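Local coordinates for GTPase-activating protein skywalker (Drosophila melanogaster, PDB 5HJQ) that acts as a GTPase-activating protein for Rab35 in synaptic vesicle protein recycling and binds phosphoinositides through its TBC domain, at residues 275-280 with 304-309. Numbering follows the deposited sequence.
With I3P (D-myo-inositol-1,4,5-triphosphate), chain B.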
ATOM      1  N   CYS A 275       7.140  -2.561  -3.699  1.00 56.09           N
ATOM      2  CA  CYS A 275       6.138  -1.941  -2.838  1.00 58.92           C
ATOM      3  C   CYS A 275       6.690  -0.714  -2.126  1.00 56.60           C
ATOM      4  O   CYS A 275       5.936   0.178  -1.751  1.00 58.41           O
ATOM      5  CB  CYS A 275       5.603  -2.944  -1.811  1.00 57.72           C
ATOM      6  SG  CYS A 275       6.860  -3.863  -0.894  1.00 77.17           S
ATOM      7  N   TRP A 276       8.008  -0.657  -1.961  1.00 56.80           N
ATOM      8  CA  TRP A 276       8.616   0.434  -1.206  1.00 58.42           C
ATOM      9  C   TRP A 276       8.721   1.718  -2.017  1.00 58.64           C
ATOM     10  O   TRP A 276       8.914   2.793  -1.450  1.00 60.74           O
ATOM     11  CB  TRP A 276       9.994   0.025  -0.680  1.00 57.88           C
ATOM     12  CG  TRP A 276       9.942  -1.175   0.215  1.00 60.43           C
ATOM     13  CD1 TRP A 276      10.702  -2.301   0.117  1.00 61.29           C
ATOM     14  CD2 TRP A 276       9.062  -1.380   1.328  1.00 65.71           C
ATOM     15  NE1 TRP A 276      10.360  -3.191   1.105  1.00 65.39           N
ATOM     16  CE2 TRP A 276       9.353  -2.649   1.861  1.00 66.79           C
ATOM     17  CE3 TRP A 276       8.061  -0.611   1.930  1.00 60.51           C
ATOM     18  CZ2 TRP A 276       8.680  -3.166   2.964  1.00 59.83           C
ATOM     19  CZ3 TRP A 276       7.394  -1.126   3.019  1.00 63.15           C
ATOM     20  CH2 TRP A 276       7.704  -2.391   3.524  1.00 65.61           C
ATOM     21  N   TRP A 277       8.601   1.610  -3.336  1.00 58.12           N
ATOM     22  CA  TRP A 277       8.483   2.799  -4.171  1.00 60.02           C
ATOM     23  C   TRP A 277       7.219   3.542  -3.769  1.00 56.94           C
ATOM     24  O   TRP A 277       7.204   4.768  -3.653  1.00 58.71           O
ATOM     25  CB  TRP A 277       8.424   2.440  -5.654  1.00 55.40           C
ATOM     26  CG  TRP A 277       9.537   1.571  -6.135  1.00 57.34           C
ATOM     27  CD1 TRP A 277      10.800   1.486  -5.624  1.00 61.79           C
ATOM     28  CD2 TRP A 277       9.487   0.656  -7.235  1.00 54.82           C
ATOM     29  NE1 TRP A 277      11.540   0.578  -6.341  1.00 57.87           N
ATOM     30  CE2 TRP A 277      10.753   0.049  -7.332  1.00 57.98           C
ATOM     31  CE3 TRP A 277       8.488   0.287  -8.142  1.00 48.96           C
ATOM     32  CZ2 TRP A 277      11.051  -0.905  -8.302  1.00 57.24           C
ATOM     33  CZ3 TRP A 277       8.785  -0.661  -9.104  1.00 59.82           C
ATOM     34  CH2 TRP A 277      10.056  -1.245  -9.178  1.00 55.40           C
ATOM     35  N   ILE A 278       6.157   2.773  -3.559  1.00 53.96           N
ATOM     36  CA  ILE A 278       4.859   3.316  -3.198  1.00 59.19           C
ATOM     37  C   ILE A 278       4.815   3.706  -1.724  1.00 58.66           C
ATOM     38  O   ILE A 278       4.611   4.871  -1.394  1.00 63.05           O
ATOM     39  CB  ILE A 278       3.729   2.308  -3.496  1.00 57.81           C
ATOM     40  CG1 ILE A 278       3.664   2.014  -4.998  1.00 53.04           C
ATOM     41  CG2 ILE A 278       2.392   2.829  -2.989  1.00 55.11           C
ATOM     42  CD1 ILE A 278       2.746   0.870  -5.364  1.00 54.64           C
ATOM     43  N   LEU A 279       5.029   2.730  -0.844  1.00 57.27           N
ATOM     44  CA  LEU A 279       4.862   2.931   0.595  1.00 61.92           C
ATOM     45  C   LEU A 279       5.947   3.783   1.248  1.00 63.40           C
ATOM     46  O   LEU A 279       5.712   4.391   2.291  1.00 63.85           O
ATOM     47  CB  LEU A 279       4.794   1.579   1.309  1.00 54.42           C
ATOM     48  CG  LEU A 279       3.573   0.707   1.011  1.00 60.06           C
ATOM     49  CD1 LEU A 279       3.655  -0.618   1.758  1.00 57.84           C
ATOM     50  CD2 LEU A 279       2.281   1.447   1.361  1.00 56.05           C
ATOM     51  N   ALA A 280       7.131   3.828   0.647  1.00 57.92           N
ATOM     52  CA  ALA A 280       8.250   4.547   1.253  1.00 58.05           C
ATOM     53  C   ALA A 280       8.849   5.603   0.328  1.00 64.18           C
ATOM     54  O   ALA A 280       9.907   6.162   0.616  1.00 68.34           O
ATOM     55  CB  ALA A 280       9.329   3.562   1.687  1.00 60.92           C
ATOM     56  N   ARG A 304      -0.680  -1.468 -10.600  1.00 56.65           N
ATOM     57  CA  ARG A 304      -0.850  -0.403 -11.581  1.00 51.47           C
ATOM     58  C   ARG A 304       0.078   0.776 -11.318  1.00 51.15           C
ATOM     59  O   ARG A 304       0.755   1.254 -12.225  1.00 57.19           O
ATOM     60  CB  ARG A 304      -2.300   0.086 -11.594  1.00 52.50           C
ATOM     61  CG  ARG A 304      -3.338  -0.955 -11.968  1.00 54.78           C
ATOM     62  CD  ARG A 304      -4.750  -0.387 -11.806  1.00 55.89           C
ATOM     63  NE  ARG A 304      -5.766  -1.248 -12.401  1.00 51.81           N
ATOM     64  CZ  ARG A 304      -6.052  -1.270 -13.697  1.00 59.73           C
ATOM     65  NH1 ARG A 304      -5.397  -0.479 -14.536  1.00 56.17           N
ATOM     66  NH2 ARG A 304      -6.989  -2.088 -14.155  1.00 62.81           N
ATOM     67  N   VAL A 305       0.099   1.242 -10.073  1.00 51.19           N
ATOM     68  CA  VAL A 305       0.892   2.406  -9.691  1.00 50.92           C
ATOM     69  C   VAL A 305       2.384   2.128  -9.873  1.00 51.41           C
ATOM     70  O   VAL A 305       3.163   3.024 -10.203  1.00 55.16           O
ATOM     71  CB  VAL A 305       0.598   2.817  -8.229  1.00 48.51           C
ATOM     72  CG1 VAL A 305       1.436   4.016  -7.821  1.00 50.82           C
ATOM     73  CG2 VAL A 305      -0.882   3.126  -8.060  1.00 51.95           C
ATOM     74  N   ALA A 306       2.772   0.874  -9.674  1.00 53.45           N
ATOM     75  CA  ALA A 306       4.151   0.452  -9.881  1.00 50.44           C
ATOM     76  C   ALA A 306       4.561   0.648 -11.339  1.00 51.23           C
ATOM     77  O   ALA A 306       5.650   1.144 -11.626  1.00 53.91           O
ATOM     78  CB  ALA A 306       4.326  -0.999  -9.462  1.00 48.32           C
ATOM     79  N   LEU A 307       3.675   0.261 -12.253  1.00 50.08           N
ATOM     80  CA  LEU A 307       3.900   0.445 -13.683  1.00 52.97           C
ATOM     81  C   LEU A 307       4.060   1.919 -14.038  1.00 57.09           C
ATOM     82  O   LEU A 307       4.978   2.297 -14.770  1.00 51.65           O
ATOM     83  CB  LEU A 307       2.748  -0.159 -14.490  1.00 47.25           C
ATOM     84  CG  LEU A 307       2.472  -1.649 -14.294  1.00 47.21           C
ATOM     85  CD1 LEU A 307       1.304  -2.089 -15.162  1.00 50.89           C
ATOM     86  CD2 LEU A 307       3.724  -2.473 -14.607  1.00 53.29           C
ATOM     87  N   VAL A 308       3.155   2.741 -13.508  1.00 53.71           N
ATOM     88  CA  VAL A 308       3.143   4.178 -13.768  1.00 47.54           C
ATOM     89  C   VAL A 308       4.441   4.834 -13.328  1.00 50.55           C
ATOM     90  O   VAL A 308       5.035   5.615 -14.070  1.00 58.46           O
ATOM     91  CB  VAL A 308       1.959   4.869 -13.053  1.00 53.06           C
ATOM     92  CG1 VAL A 308       2.039   6.378 -13.217  1.00 47.80           C
ATOM     93  CG2 VAL A 308       0.656   4.354 -13.597  1.00 48.41           C
ATOM     94  N   ILE A 309       4.875   4.511 -12.113  1.00 50.38           N
ATOM     95  CA  ILE A 309       6.131   5.025 -11.584  1.00 55.89           C
ATOM     96  C   ILE A 309       7.297   4.680 -12.511  1.00 57.78           C
ATOM     97  O   ILE A 309       8.144   5.526 -12.799  1.00 55.53           O
ATOM     98  CB  ILE A 309       6.418   4.472 -10.175  1.00 57.45           C
ATOM     99  CG1 ILE A 309       5.398   5.012  -9.168  1.00 50.41           C
ATOM    100  CG2 ILE A 309       7.835   4.819  -9.738  1.00 50.42           C
ATOM    101  CD1 ILE A 309       5.657   4.568  -7.746  1.00 47.58           C
TER
HETATM  102  C1  I3P B 401      -9.841  -4.973 -17.386  1.00 90.03           C
HETATM  103  C2  I3P B 401     -10.967  -5.908 -17.790  1.00 89.25           C
HETATM  104  C3  I3P B 401     -11.311  -6.918 -16.694  1.00 91.91           C
HETATM  105  C4  I3P B 401     -11.086  -6.488 -15.245  1.00 92.84           C
HETATM  106  C5  I3P B 401     -10.421  -5.145 -14.960  1.00 85.90           C
HETATM  107  C6  I3P B 401     -10.277  -4.214 -16.172  1.00 83.11           C
HETATM  108  O1  I3P B 401      -9.525  -4.017 -18.415  1.00 88.84           O
HETATM  109  O2  I3P B 401     -12.105  -5.146 -18.064  1.00 93.79           O
HETATM  110  O3  I3P B 401     -12.683  -7.281 -16.834  1.00 95.72           O
HETATM  111  O4  I3P B 401     -10.288  -7.513 -14.620  1.00 95.84           O
HETATM  112  O5  I3P B 401     -11.170  -4.481 -13.970  1.00 79.25           O
HETATM  113  O6  I3P B 401      -9.310  -3.207 -15.896  1.00 87.35           O
HETATM  114  P1  I3P B 401      -9.693  -4.366 -19.975  1.00 97.05           P
HETATM  115  O11 I3P B 401     -11.138  -4.415 -20.327  1.00 95.27           O
HETATM  116  O12 I3P B 401      -9.035  -3.274 -20.788  1.00 93.09           O
HETATM  117  O13 I3P B 401      -9.015  -5.709 -20.304  1.00 83.90           O
HETATM  118  P4  I3P B 401     -10.980  -8.422 -13.491  1.00107.50           P
HETATM  119  O41 I3P B 401     -12.447  -8.077 -13.401  1.00101.95           O
HETATM  120  O42 I3P B 401     -10.302  -8.150 -12.146  1.00 92.77           O
HETATM  121  O43 I3P B 401     -10.816  -9.916 -13.858  1.00 98.60           O
HETATM  122  P5  I3P B 401     -10.462  -3.425 -13.041  1.00 74.01           P
HETATM  123  O51 I3P B 401     -11.332  -3.130 -11.875  1.00 79.97           O
HETATM  124  O52 I3P B 401      -9.152  -3.983 -12.548  1.00 72.02           O
HETATM  125  O53 I3P B 401     -10.209  -2.148 -13.799  1.00 69.42           O
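A306 O lies obliquely to the indole ring of W277, 4.4 Å from CZ3, and A306 CB is 4.5 Å from that same W277 atom; alanine's lone methyl leaves room for so broad a ring beside the helix. L336, I337 and C340 of helix 332-341 also pack against this indole. A second flat group, the guanidinium of R304, meets the inositol trisphosphate at its edge: NH2 lies 3.1 Å from I3P O6, nearly in the guanidinium plane, and gives a fairly straight hydrogen bond (162°) to I3P O52 at 3.3 Å. An extended chain from CG to NE carries the group out to the ligand, while NH1 bonds to the carbonyl oxygens of A354 and I357, which should restrict its rotation.

Between the helices the contact is aliphatic. I309 sends CD1 to W277 CB (4.1 Å) and I278 CG1 (4.2 Å), the CG1-CD1 branch being long enough to touch both. I278 has CG1 anti to its carbonyl carbon (chi1 -63°), and the nearly extended second torsion carries CD1 to V305 CB at 4.1 Å; the two side chains meet at a slant. V305, short and beta-branched, presents CB and CG1 close to its own backbone, where I278 meets them, and also touches I290 of helix 284-297.

The axes of segments 275-279 and 304-309 approach to 9.7 Å at their closest and are almost perpendicular, at 89°. This is a buried helix crossing in the all-helical TBC domain, joining helix 274-279 to helix 300-317, whose other side supplies R304 to the cationic phosphoinositide pocket in which K98, R102, K300 and R358 also bind the ligand.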